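Local coordinates for geranyltranstransferase (PDB 4LLS), which probably condenses isopentenyl diphosphate with an allylic prenyl diphosphate, releasing diphosphate, to build the longer isoprenoid chains from which carotenoids and diterpenes are made, at residues A[40-43]-A[44-48]; A[49-52]-A[53-57]; A[92-95]-A[96-99]; A[127-130]-A[131-135]; A[158-161]-A[162-166]. All blocks are in the same frame, centred on the assembly; numbering follows the deposited sequence.

Interaction 1 of 5, residues A[40-43]-A[44-48]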
loop_
_atom_site.group_PDB
_atom_site.type_symbol
_atom_site.label_atom_id
_atom_site.label_comp_id
_atom_site.label_asym_id
_atom_site.label_seq_id
_atom_site.Cartn_x
_atom_site.Cartn_y
_atom_site.Cartn_z
ATOM N N ASP A 40 -1.144 -7.126 17.418
ATOM C CA ASP A 40 -0.040 -7.572 18.271
ATOM C C ASP A 40 0.497 -8.897 17.758
ATOM O O ASP A 40 1.707 -9.105 17.674
ATOM C CB ASP A 40 -0.498 -7.712 19.712
ATOM C CG ASP A 40 -0.743 -6.353 20.414
ATOM O OD1 ASP A 40 -0.420 -5.253 19.886
ATOM O OD2 ASP A 40 -1.288 -6.426 21.536
ATOM N N LYS A 41 -0.400 -9.822 17.453
ATOM C CA LYS A 41 0.003 -11.170 17.019
ATOM C C LYS A 41 0.691 -11.135 15.656
ATOM O O LYS A 41 1.744 -11.736 15.451
ATOM C CB LYS A 41 -1.199 -12.089 16.969
ATOM C CG LYS A 41 -1.780 -12.457 18.328
ATOM C CD LYS A 41 -3.029 -13.307 18.133
ATOM C CE LYS A 41 -3.963 -13.302 19.336
ATOM N NZ LYS A 41 -5.256 -13.963 18.989
ATOM N N VAL A 42 0.142 -10.351 14.730
ATOM C CA VAL A 42 0.704 -10.298 13.391
ATOM C C VAL A 42 2.069 -9.598 13.358
ATOM O O VAL A 42 3.007 -10.099 12.735
ATOM C CB VAL A 42 -0.296 -9.584 12.448
ATOM C CG1 VAL A 42 0.362 -9.254 11.115
ATOM C CG2 VAL A 42 -1.526 -10.427 12.256
ATOM N N LEU A 43 2.232 -8.523 14.110
ATOM C CA LEU A 43 3.452 -7.733 14.135
ATOM C C LEU A 43 4.562 -8.426 14.952
ATOM O O LEU A 43 5.741 -8.170 14.751
ATOM C CB LEU A 43 3.181 -6.309 14.634
ATOM C CG LEU A 43 2.329 -5.425 13.716
ATOM C CD1 LEU A 43 2.093 -4.062 14.335
ATOM C CD2 LEU A 43 3.014 -5.283 12.366
ATOM N N ALA A 44 4.156 -9.350 15.816
ATOM C CA ALA A 44 5.138 -10.118 16.603
ATOM C C ALA A 44 6.090 -10.906 15.728
ATOM O O ALA A 44 7.180 -11.240 16.197
ATOM C CB ALA A 44 4.421 -11.061 17.548
ATOM N N ALA A 45 5.640 -11.266 14.526
ATOM C CA ALA A 45 6.441 -12.051 13.573
ATOM C C ALA A 45 7.500 -11.219 12.860
ATOM O O ALA A 45 8.383 -11.792 12.205
ATOM C CB ALA A 45 5.521 -12.713 12.563
ATOM N N PHE A 46 7.444 -9.892 12.999
ATOM C CA PHE A 46 8.347 -8.986 12.286
ATOM C C PHE A 46 9.550 -8.600 13.172
ATOM O O PHE A 46 9.486 -8.653 14.423
ATOM C CB PHE A 46 7.609 -7.718 11.877
ATOM C CG PHE A 46 6.567 -7.900 10.800
ATOM C CD1 PHE A 46 5.565 -8.825 10.889
ATOM C CD2 PHE A 46 6.589 -7.085 9.688
ATOM C CE1 PHE A 46 4.579 -8.927 9.906
ATOM C CE2 PHE A 46 5.608 -7.172 8.715
ATOM C CZ PHE A 46 4.568 -8.060 8.853
ATOM N N GLU A 47 10.647 -8.167 12.547
ATOM C CA GLU A 47 11.865 -7.845 13.299
ATOM C C GLU A 47 11.693 -6.598 14.138
ATOM O O GLU A 47 11.112 -5.620 13.676
ATOM C CB GLU A 47 13.017 -7.611 12.320
ATOM C CG GLU A 47 13.220 -8.759 11.354
ATOM C CD GLU A 47 14.394 -9.612 11.721
ATOM O OE1 GLU A 47 15.113 -10.017 10.783
ATOM O OE2 GLU A 47 14.598 -9.843 12.939
ATOM N N PRO A 48 12.397 -6.535 15.276
ATOM C CA PRO A 48 12.319 -5.389 16.168
ATOM C C PRO A 48 13.170 -4.198 15.716
ATOM O O PRO A 48 14.234 -3.935 16.288
ATOM C CB PRO A 48 12.830 -5.953 17.495
ATOM C CG PRO A 48 13.749 -7.067 17.112
ATOM C CD PRO A 48 13.180 -7.646 15.848
#
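Leu43 and Phe46 are the first and last residues of a type I beta turn at the point where helix 22-43 runs out, closed by Phe46 N donating to Leu43 O at 3.0 Å; the N-H points well at the oxygen (161°), but the donor stands above the carbonyl plane rather than in it. One step earlier the helical pattern is already failing. Ala44 N has two weak bonds, to Asp40 O at 3.1 Å and to Lys41 O, and Ala45 N reaches Val42 O in another weak one of 3.4 Å. Ala44 CB lies 3.3 Å from Asp40 O. With CG anti to its carbonyl carbon (chi1 -69°), Phe46 brings its ring back beside the last helical turn, where CD1 comes within 3.4 Å of Val42 O and CE1 makes a loose apolar contact with Val42 CG1. Outside the two segments, Leu43 packs on Met55 and Ala56 of helix 50-59, and Phe46 on Leu138 and on Ala168 of the second subunit. The chemistry is that of a helix end where weak, shared backbone bonds give way to one sound turn bond, and an aromatic ring lies obliquely against the carbonyl oxygens of Val42 and Leu43.

Interaction 2 of 5, residues A[49-52]-A[53-57]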
loop_
_atom_site.group_PDB
_atom_site.type_symbol
_atom_site.label_atom_id
_atom_site.label_comp_id
_atom_site.label_asym_id
_atom_site.label_seq_id
_atom_site.Cartn_x
_atom_site.Cartn_y
_atom_site.Cartn_z
ATOM N N LEU A 49 12.728 -3.528 14.658
ATOM C CA LEU A 49 13.417 -2.389 14.109
ATOM C C LEU A 49 12.517 -1.167 14.210
ATOM O O LEU A 49 11.302 -1.313 14.379
ATOM C CB LEU A 49 13.762 -2.666 12.647
ATOM C CG LEU A 49 14.691 -3.865 12.471
ATOM C CD1 LEU A 49 14.867 -4.158 10.990
ATOM C CD2 LEU A 49 16.032 -3.641 13.168
ATOM N N PRO A 50 13.078 0.037 14.069
ATOM C CA PRO A 50 12.268 1.225 14.258
ATOM C C PRO A 50 11.029 1.253 13.361
ATOM O O PRO A 50 9.952 1.602 13.814
ATOM C CB PRO A 50 13.220 2.368 13.911
ATOM C CG PRO A 50 14.550 1.835 14.332
ATOM C CD PRO A 50 14.520 0.357 14.092
ATOM N N ILE A 51 11.172 0.837 12.114
ATOM C CA ILE A 51 10.030 0.883 11.226
ATOM C C ILE A 51 8.876 0.051 11.783
ATOM O O ILE A 51 7.705 0.437 11.639
ATOM C CB ILE A 51 10.423 0.453 9.810
ATOM C CG1 ILE A 51 9.232 0.640 8.871
ATOM C CG2 ILE A 51 10.981 -0.966 9.826
ATOM C CD1 ILE A 51 8.447 -0.612 8.628
ATOM N N VAL A 52 9.174 -1.115 12.321
ATOM C CA VAL A 52 8.147 -2.008 12.854
ATOM C C VAL A 52 7.565 -1.464 14.159
ATOM O O VAL A 52 6.354 -1.569 14.416
ATOM C CB VAL A 52 8.701 -3.436 13.039
ATOM C CG1 VAL A 52 7.698 -4.365 13.690
ATOM C CG2 VAL A 52 9.133 -4.006 11.699
ATOM N N GLU A 53 8.409 -0.880 14.996
ATOM C CA GLU A 53 7.916 -0.189 16.184
ATOM C C GLU A 53 6.959 0.951 15.798
ATOM O O GLU A 53 5.945 1.185 16.464
ATOM C CB GLU A 53 9.089 0.322 17.019
ATOM C CG GLU A 53 9.857 -0.837 17.625
ATOM C CD GLU A 53 11.046 -0.411 18.468
ATOM O OE1 GLU A 53 11.137 0.779 18.854
ATOM O OE2 GLU A 53 11.897 -1.287 18.744
ATOM N N ALA A 54 7.301 1.665 14.733
ATOM C CA ALA A 54 6.448 2.727 14.181
ATOM C C ALA A 54 5.115 2.198 13.612
ATOM O O ALA A 54 4.068 2.793 13.799
ATOM C CB ALA A 54 7.194 3.518 13.118
ATOM N N MET A 55 5.161 1.031 12.983
ATOM C CA MET A 55 3.938 0.380 12.545
ATOM C C MET A 55 3.025 0.092 13.738
ATOM O O MET A 55 1.804 0.263 13.639
ATOM C CB MET A 55 4.236 -0.918 11.817
ATOM C CG MET A 55 4.862 -0.718 10.448
ATOM S SD MET A 55 5.515 -2.225 9.692
ATOM C CE MET A 55 3.997 -3.003 9.142
ATOM N N ALA A 56 3.589 -0.411 14.838
ATOM C CA ALA A 56 2.814 -0.737 16.013
ATOM C C ALA A 56 2.272 0.547 16.652
ATOM O O ALA A 56 1.110 0.608 17.090
ATOM C CB ALA A 56 3.671 -1.475 17.008
ATOM N N HIS A 57 3.093 1.585 16.676
ATOM C CA HIS A 57 2.678 2.876 17.227
ATOM C C HIS A 57 1.447 3.390 16.487
ATOM O O HIS A 57 0.496 3.902 17.072
ATOM C CB HIS A 57 3.830 3.854 17.102
ATOM C CG HIS A 57 3.637 5.137 17.840
ATOM N ND1 HIS A 57 3.292 6.320 17.233
ATOM C CD2 HIS A 57 3.854 5.433 19.144
ATOM C CE1 HIS A 57 3.297 7.295 18.130
ATOM N NE2 HIS A 57 3.609 6.774 19.299
#
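The first turns of helix 50-59, one of the helices of the all-alpha prenyl synthase fold, bring Ile51 and Met55 together one turn apart. Leu49 holds the N-cap position, and its carbonyl starts the ladder: Glu53 N donates to Leu49 O at 3.0 Å, nearly along the C=O axis. Ala54 N follows to Pro50 O at 2.8 Å, Met55 N to Ile51 O and Ala56 N to Val52 O, all regular alpha-helical bonds. Pro50 fits this first turn because a proline there has no N-H to offer and the helix asks for none. Glu53 sends an extended chain back along the helix, its CG resting 3.6 Å from Leu49 O. On the buried side Ile51 and Met55 lie side by side and point the same way. In Ile51, CG1 anti to the backbone N (chi1 -175°) and an unusual chi2 of -98° together bring CD1 to the thioether. Met55 starts toward the preceding turn and then bends at its last torsion (chi3 77°). This pair faces helix 125-144, where both touch Ala134, and the second subunit, where Ile51 meets Ala176 and Met55 meets Ala168. Shortened to an alanine, Met55 would probably leave a gap beside Ile51 and lose its packing on Ala134 and on Ala168 of the second subunit. Met55 is met at two points: its CG lies 3.3 Å from Ile51 O, and its SD sits 3.5 Å from Ile51 CD1.

Interaction 3 of 5, residues A[92-95]-A[96-99]. With IPE (3-methylbut-3-enyl trihydrogen diphosphate), chain C; GST (geranyl S-thiolodiphosphate), chain D.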
loop_
_atom_site.group_PDB
_atom_site.type_symbol
_atom_site.label_atom_id
_atom_site.label_comp_id
_atom_site.label_asym_id
_atom_site.label_seq_id
_atom_site.Cartn_x
_atom_site.Cartn_y
_atom_site.Cartn_z
ATOM N N GLU A 92 -8.208 -1.393 9.421
ATOM C CA GLU A 92 -7.491 -0.582 10.399
ATOM C C GLU A 92 -6.018 -0.296 10.033
ATOM O O GLU A 92 -5.498 0.800 10.275
ATOM C CB GLU A 92 -7.598 -1.172 11.778
ATOM C CG GLU A 92 -9.002 -1.071 12.312
ATOM C CD GLU A 92 -9.453 0.334 12.699
ATOM O OE1 GLU A 92 -8.593 1.122 13.191
ATOM O OE2 GLU A 92 -10.670 0.626 12.580
ATOM N N ALA A 93 -5.368 -1.264 9.393
ATOM C CA ALA A 93 -4.010 -1.052 8.892
ATOM C C ALA A 93 -3.992 -0.034 7.759
ATOM O O ALA A 93 -3.145 0.866 7.696
ATOM C CB ALA A 93 -3.412 -2.356 8.422
ATOM N N LEU A 94 -4.937 -0.144 6.841
ATOM C CA LEU A 94 -5.047 0.788 5.712
ATOM C C LEU A 94 -5.313 2.196 6.266
ATOM O O LEU A 94 -4.619 3.158 5.892
ATOM C CB LEU A 94 -6.150 0.330 4.761
ATOM C CG LEU A 94 -6.152 0.809 3.291
ATOM C CD1 LEU A 94 -6.174 2.332 3.152
ATOM C CD2 LEU A 94 -4.999 0.204 2.526
ATOM N N HIS A 95 -6.324 2.342 7.087
ATOM C CA HIS A 95 -6.628 3.609 7.722
ATOM C C HIS A 95 -5.394 4.159 8.409
ATOM O O HIS A 95 -5.081 5.366 8.297
ATOM C CB HIS A 95 -7.787 3.353 8.656
ATOM C CG HIS A 95 -8.127 4.487 9.551
ATOM N ND1 HIS A 95 -8.587 5.694 9.088
ATOM C CD2 HIS A 95 -8.229 4.529 10.898
ATOM C CE1 HIS A 95 -8.883 6.470 10.123
ATOM N NE2 HIS A 95 -8.691 5.778 11.230
ATOM N N ALA A 96 -4.722 3.339 9.199
ATOM C CA ALA A 96 -3.547 3.815 9.927
ATOM C C ALA A 96 -2.508 4.343 8.977
ATOM O O ALA A 96 -1.887 5.389 9.259
ATOM C CB ALA A 96 -2.941 2.743 10.793
ATOM N N TYR A 97 -2.274 3.662 7.875
ATOM C CA TYR A 97 -1.262 4.116 6.907
ATOM C C TYR A 97 -1.639 5.500 6.412
ATOM O O TYR A 97 -0.768 6.417 6.338
ATOM C CB TYR A 97 -1.120 3.119 5.731
ATOM C CG TYR A 97 -1.385 3.676 4.361
ATOM C CD1 TYR A 97 -0.504 4.568 3.754
ATOM C CD2 TYR A 97 -2.430 3.226 3.602
ATOM C CE1 TYR A 97 -0.791 5.096 2.522
ATOM C CE2 TYR A 97 -2.631 3.630 2.301
ATOM C CZ TYR A 97 -1.819 4.596 1.762
ATOM O OH TYR A 97 -2.083 5.145 0.524
ATOM N N SER A 98 -2.899 5.706 6.092
ATOM C CA SER A 98 -3.347 6.984 5.534
ATOM C C SER A 98 -3.094 8.116 6.509
ATOM O O SER A 98 -2.728 9.214 6.097
ATOM C CB SER A 98 -4.843 6.923 5.111
ATOM O OG SER A 98 -5.722 7.007 6.248
ATOM N N LEU A 99 -3.217 7.843 7.797
ATOM C CA LEU A 99 -3.038 8.901 8.822
ATOM C C LEU A 99 -1.543 9.188 8.998
ATOM O O LEU A 99 -1.157 10.352 9.201
ATOM C CB LEU A 99 -3.655 8.525 10.154
ATOM C CG LEU A 99 -5.172 8.271 10.158
ATOM C CD1 LEU A 99 -5.641 7.923 11.564
ATOM C CD2 LEU A 99 -5.966 9.401 9.543
HETATM C C1 IPE C . -9.634 10.274 11.530
HETATM O O1 IPE C . -10.463 9.098 11.613
HETATM C C2 IPE C . -9.363 10.571 10.059
HETATM C C3 IPE C . -10.646 10.814 9.305
HETATM C C4 IPE C . -10.986 10.077 8.250
HETATM C C5 IPE C . -11.488 12.005 9.646
HETATM P PA IPE C . -10.997 8.607 13.034
HETATM O O1A IPE C . -11.691 9.768 13.759
HETATM O O2A IPE C . -11.805 7.416 12.781
HETATM O O3A IPE C . -9.685 8.200 13.826
HETATM P PB IPE C . -9.246 7.050 14.882
HETATM O O1B IPE C . -8.139 7.678 15.713
HETATM O O2B IPE C . -10.451 6.700 15.707
HETATM O O3B IPE C . -8.829 5.903 13.992
HETATM P PA GST D . -7.771 14.488 10.842
HETATM O O1A GST D . -7.972 13.306 11.789
HETATM O O2A GST D . -8.554 15.740 11.215
HETATM O O3A GST D . -6.300 14.768 10.556
HETATM O O1B GST D . -8.372 13.973 9.461
HETATM P PB GST D . -8.630 14.925 8.220
HETATM O O2B GST D . -9.818 15.771 8.360
HETATM O O3B GST D . -7.319 15.711 7.880
HETATM S S1 GST D . -9.044 13.595 6.803
HETATM C C1 GST D . -7.534 12.692 6.871
HETATM C C2 GST D . -7.177 12.051 5.551
HETATM C C3 GST D . -7.495 10.779 5.268
HETATM C C10 GST D . -8.316 9.952 6.197
HETATM C C4 GST D . -7.129 10.173 3.955
HETATM C C5 GST D . -5.670 10.534 3.647
HETATM C C6 GST D . -5.233 9.943 2.346
HETATM C C7 GST D . -3.948 9.647 2.052
HETATM C C9 GST D . -2.738 9.861 2.934
HETATM C C8 GST D . -3.762 9.021 0.705
HETATM O O HOH W 1 -8.542 6.865 6.549
#
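Residues 92-99 form two regular turns of helix 81-102, each amide from Ala96 N to Leu99 N bonding to the carbonyl four residues back, as Tyr97 N does to Ala93 O at 2.9 Å. His95 O takes two donors: Leu99 N and, at 2.7 Å, Ser98 OG, whose hydroxyl is folded over the helix between its own N and carbonyl carbon (chi1 77°). The same OG receives a bond from a water, which also sits in the plane of the His95 ring at ND1, 2.8 Å away. The imidazole is thus fixed from both nitrogens, for NE2 donates to O3B of isopentenyl diphosphate at 2.8 Å, with the oxygen at the ring edge. Leu99 crosses the ring obliquely and lays CD1 over one face, a CH-pi contact 4.1 Å from the centroid, while its CD2 touches C2 of the isopentenyl chain at 3.6 Å. On another side of the helix Leu94 and Tyr97 run side by side, Leu94 CD1 meeting Tyr97 CE2 at 3.9 Å; Tyr97 reaches Asp133 of the second subunit. Lys63, Arg66 and Arg114 also hydrogen-bond the isopentenyl ligand. Ser98 O lies 3.2 Å from C9 of geranyl S-thiolodiphosphate, which places both substrate sites of a trans-prenyl synthase along this helix, close to its end at the calcium-binding Asp102.

Interaction 4 of 5, residues A[127-130]-A[131-135]. With GST (geranyl S-thiolodiphosphate), chain I.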
loop_
_atom_site.group_PDB
_atom_site.type_symbol
_atom_site.label_atom_id
_atom_site.label_comp_id
_atom_site.label_asym_id
_atom_site.label_seq_id
_atom_site.Cartn_x
_atom_site.Cartn_y
_atom_site.Cartn_z
ATOM N N THR A 127 11.119 7.265 8.393
ATOM C CA THR A 127 10.489 6.177 9.124
ATOM C C THR A 127 8.962 6.250 8.952
ATOM O O THR A 127 8.311 5.198 8.780
ATOM C CB THR A 127 10.891 6.232 10.612
ATOM O OG1 THR A 127 12.313 6.130 10.706
ATOM C CG2 THR A 127 10.279 5.117 11.384
ATOM N N ALA A 128 8.396 7.456 8.937
ATOM C CA ALA A 128 6.966 7.632 8.770
ATOM C C ALA A 128 6.546 7.218 7.373
ATOM O O ALA A 128 5.530 6.506 7.197
ATOM C CB ALA A 128 6.544 9.049 9.092
ATOM N N VAL A 129 7.286 7.649 6.349
ATOM C CA VAL A 129 6.968 7.244 4.987
ATOM C C VAL A 129 6.970 5.722 4.882
ATOM O O VAL A 129 5.990 5.120 4.369
ATOM C CB VAL A 129 7.945 7.847 3.972
ATOM C CG1 VAL A 129 7.743 7.201 2.592
ATOM C CG2 VAL A 129 7.798 9.372 3.898
ATOM N N LEU A 130 7.991 5.076 5.417
ATOM C CA LEU A 130 8.138 3.637 5.232
ATOM C C LEU A 130 7.152 2.870 6.077
ATOM O O LEU A 130 6.625 1.837 5.638
ATOM C CB LEU A 130 9.594 3.165 5.492
ATOM C CG LEU A 130 10.633 3.670 4.472
ATOM C CD1 LEU A 130 12.001 3.251 4.987
ATOM C CD2 LEU A 130 10.398 3.114 3.088
ATOM N N ALA A 131 6.875 3.338 7.299
ATOM C CA ALA A 131 5.905 2.652 8.127
ATOM C C ALA A 131 4.530 2.739 7.468
ATOM O O ALA A 131 3.806 1.736 7.491
ATOM C CB ALA A 131 5.846 3.265 9.536
ATOM N N GLY A 132 4.131 3.889 6.921
ATOM C CA GLY A 132 2.875 3.984 6.213
ATOM C C GLY A 132 2.862 3.050 5.010
ATOM O O GLY A 132 1.884 2.359 4.783
ATOM N N ASP A 133 3.975 2.958 4.275
ATOM C CA ASP A 133 4.076 2.118 3.093
ATOM C C ASP A 133 3.819 0.655 3.517
ATOM O O ASP A 133 3.030 -0.066 2.874
ATOM C CB ASP A 133 5.449 2.269 2.437
ATOM C CG ASP A 133 5.599 3.530 1.647
ATOM O OD1 ASP A 133 4.585 4.187 1.365
ATOM O OD2 ASP A 133 6.768 3.837 1.293
ATOM N N ALA A 134 4.487 0.197 4.599
ATOM C CA ALA A 134 4.413 -1.182 5.027
ATOM C C ALA A 134 3.039 -1.497 5.591
ATOM O O ALA A 134 2.634 -2.660 5.590
ATOM C CB ALA A 134 5.503 -1.538 6.039
ATOM N N LEU A 135 2.369 -0.498 6.159
ATOM C CA LEU A 135 1.018 -0.697 6.683
ATOM C C LEU A 135 0.004 -0.871 5.569
ATOM O O LEU A 135 -0.919 -1.681 5.700
ATOM C CB LEU A 135 0.616 0.436 7.628
ATOM C CG LEU A 135 1.219 0.366 9.038
ATOM C CD1 LEU A 135 0.958 1.673 9.757
ATOM C CD2 LEU A 135 0.683 -0.819 9.817
HETATM P PA GST I . 19.117 2.927 -7.114
HETATM O O1A GST I . 20.645 2.796 -7.058
HETATM O O2A GST I . 18.573 4.201 -6.478
HETATM O O3A GST I . 18.488 2.592 -8.435
HETATM O O1B GST I . 18.602 1.797 -6.172
HETATM P PB GST I . 19.316 1.551 -4.793
HETATM O O2B GST I . 19.343 2.775 -3.980
HETATM O O3B GST I . 20.778 0.878 -5.002
HETATM S S1 GST I . 18.050 0.220 -4.051
HETATM C C1 GST I . 16.609 1.154 -4.461
HETATM C C2 GST I . 15.541 0.879 -3.442
HETATM C C3 GST I . 14.584 -0.024 -3.673
HETATM C C10 GST I . 14.563 -0.809 -4.950
HETATM C C4 GST I . 13.591 -0.330 -2.598
HETATM C C5 GST I . 13.142 0.964 -1.911
HETATM C C6 GST I . 12.155 0.543 -0.866
HETATM C C7 GST I . 11.193 1.316 -0.359
HETATM C C9 GST I . 10.331 0.660 0.675
HETATM C C8 GST I . 10.904 2.720 -0.792
#
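Val129 O is gripped by two donors, Asp133 N at 3.0 Å within the helix and the imidazole NE2 of His101 from helix 81-102. Around it the ladder of helix 125-144 is regular: Ala131 N to Thr127 O at 2.8 Å, Gly132 N to Ala128 O with a nearly straight N-H (169°), and Ala134 N to Leu130 O. Val129 and Asp133 lie side by side, pointing the same way. A first torsion of -77° sets Asp133 CG beside the backbone N and turns the carboxylate back along the helix, CG 3.2 Å from Val129 O and OD2 3.7 Å from Val129 CG1. This brings both carboxylate oxygens close to another acceptor, Val129 O, and the cost is probably offset by His101 of the second subunit, whose ND1 is hydrogen-bonded to Asp133 OD2. The two Asp133 carboxylates of the dimer also approach each other, like charges whose repulsion these bonds may ease. Were Asp133 replaced by an alanine, His101 of the second subunit would probably lose its carboxylate partner, with a gap beside Val129. Leu130 points elsewhere: its CD2 touches C9 of a geranyl S-thiolodiphosphate at 3.4 Å. This ligand is held by Lys252 and Arg113 of the second subunit, while Leu130 also packs on that subunit's Gln175. The Ala131 and Thr127 side of the helix rests on Ala54 of helix 50-59. Such a helix belongs to the dimer interface of the all-alpha prenyl synthase fold, and here it also lends a leucine to the end of the partner's allylic pocket.

Interaction 5 of 5, residues A[158-161]-A[162-166]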
loop_
_atom_site.group_PDB
_atom_site.type_symbol
_atom_site.label_atom_id
_atom_site.label_comp_id
_atom_site.label_asym_id
_atom_site.label_seq_id
_atom_site.Cartn_x
_atom_site.Cartn_y
_atom_site.Cartn_z
ATOM N N LEU A 158 -12.323 -9.123 -1.890
ATOM C CA LEU A 158 -12.020 -8.184 -0.781
ATOM C C LEU A 158 -10.816 -7.334 -1.156
ATOM O O LEU A 158 -10.806 -6.118 -0.904
ATOM C CB LEU A 158 -11.751 -8.898 0.513
ATOM C CG LEU A 158 -12.983 -9.494 1.223
ATOM C CD1 LEU A 158 -12.474 -10.393 2.332
ATOM C CD2 LEU A 158 -13.952 -8.454 1.716
ATOM N N ALA A 159 -9.777 -7.955 -1.684
ATOM C CA ALA A 159 -8.543 -7.203 -2.009
ATOM C C ALA A 159 -8.779 -6.257 -3.188
ATOM O O ALA A 159 -8.338 -5.116 -3.159
ATOM C CB ALA A 159 -7.393 -8.126 -2.333
ATOM N N LEU A 160 -9.463 -6.711 -4.245
ATOM C CA LEU A 160 -9.737 -5.867 -5.379
ATOM C C LEU A 160 -10.560 -4.651 -4.946
ATOM O O LEU A 160 -10.243 -3.515 -5.319
ATOM C CB LEU A 160 -10.444 -6.664 -6.494
ATOM C CG LEU A 160 -10.736 -5.897 -7.770
ATOM C CD1 LEU A 160 -9.505 -5.296 -8.429
ATOM C CD2 LEU A 160 -11.477 -6.812 -8.738
ATOM N N SER A 161 -11.657 -4.879 -4.227
ATOM C CA SER A 161 -12.457 -3.794 -3.719
ATOM C C SER A 161 -11.663 -2.838 -2.800
ATOM O O SER A 161 -11.900 -1.629 -2.811
ATOM C CB SER A 161 -13.767 -4.325 -3.078
ATOM O OG SER A 161 -13.518 -5.118 -1.969
ATOM N N LEU A 162 -10.769 -3.385 -1.987
ATOM C CA LEU A 162 -9.990 -2.540 -1.054
ATOM C C LEU A 162 -9.073 -1.637 -1.888
ATOM O O LEU A 162 -8.893 -0.476 -1.591
ATOM C CB LEU A 162 -9.212 -3.433 -0.093
ATOM C CG LEU A 162 -8.379 -2.687 0.930
ATOM C CD1 LEU A 162 -9.258 -1.808 1.802
ATOM C CD2 LEU A 162 -7.532 -3.647 1.759
ATOM N N ALA A 163 -8.480 -2.206 -2.945
ATOM C CA ALA A 163 -7.594 -1.429 -3.792
ATOM C C ALA A 163 -8.341 -0.332 -4.481
ATOM O O ALA A 163 -7.844 0.797 -4.551
ATOM C CB ALA A 163 -6.892 -2.303 -4.820
ATOM N N ARG A 164 -9.546 -0.607 -4.967
ATOM C CA ARG A 164 -10.336 0.440 -5.590
ATOM C C ARG A 164 -10.834 1.526 -4.627
ATOM O O ARG A 164 -10.874 2.705 -4.991
ATOM C CB ARG A 164 -11.469 -0.178 -6.430
ATOM C CG ARG A 164 -10.848 -0.915 -7.580
ATOM C CD ARG A 164 -11.863 -1.476 -8.484
ATOM N NE ARG A 164 -11.203 -1.909 -9.709
ATOM C CZ ARG A 164 -11.640 -2.922 -10.423
ATOM N NH1 ARG A 164 -11.008 -3.255 -11.542
ATOM N NH2 ARG A 164 -12.694 -3.581 -10.013
ATOM N N ALA A 165 -11.188 1.133 -3.412
ATOM C CA ALA A 165 -11.540 2.108 -2.378
ATOM C C ALA A 165 -10.346 2.989 -2.006
ATOM O O ALA A 165 -10.521 4.131 -1.616
ATOM C CB ALA A 165 -12.071 1.404 -1.149
ATOM N N SER A 166 -9.149 2.397 -1.982
ATOM C CA SER A 166 -7.982 3.029 -1.348
ATOM C C SER A 166 -7.179 3.920 -2.287
ATOM O O SER A 166 -6.367 4.730 -1.834
ATOM C CB SER A 166 -7.083 1.957 -0.733
ATOM O OG SER A 166 -7.760 1.231 0.300
#
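Leu160 holds CG anti to its backbone N (chi1 -178°), whereas Arg164 holds CG anti to its carbonyl carbon (chi1 -66°) and then runs extended to NE; these torsions bring the two chains, one turn apart, across each other near their ends. Leu160 CD1 sits over the centre of one guanidinium face, 3.8 Å from Arg164 CZ, and Leu160 CD2 comes to 3.7 Å from Arg164 NH2. Leu160 thus covers one flat face, and NE makes a salt bridge with Glu141 of the second subunit. Beneath them Arg164 N donates to Leu160 O at 3.0 Å, one rung of a regular ladder that runs from Leu162 N to Ala165 N. At the last turn Leu162 O accepts twice, from Ser166 N and, at 2.8 Å, from Ser166 OG, the two arriving from opposite faces of the carbonyl plane: a doubly used carbonyl where the helix ends. Ser161 turns its OG to Asp157 O and to Trp207 NE1, joining this turn to helix 190-215. Ala159 and Leu160 press on Thr144 of the second subunit. Helix 152-166 packs among three helices of its own chain and the second subunit: Leu158 and Leu162 pack on helices 81-102, 125-144 and 190-215, and the Leu160 and Arg164 side lies against the second subunit.

The five contacts come one after another along the chain. Interactions 1 and 2, centres 10 Å apart, join the end of helix 22-43 to helix 50-59 through Leu43 and Phe46 packing on Val52, Met55 and Ala56. Interaction 2 touches interaction 4 on helix 125-144 (centres 9 Å apart), and interaction 4 in turn touches interaction 3 on helix 81-102 (centres 10 Å apart), where Tyr97 packs on Gly132 and Leu135. Interaction 5 on helix 152-166 meets interaction 3 through Ser166 and Leu94, yet lies about 25 Å between centres from interaction 2. The path thus leads from the surface to the buried substrate pocket, and all five reach the second subunit, consistent with an active site built close to the dimer interface.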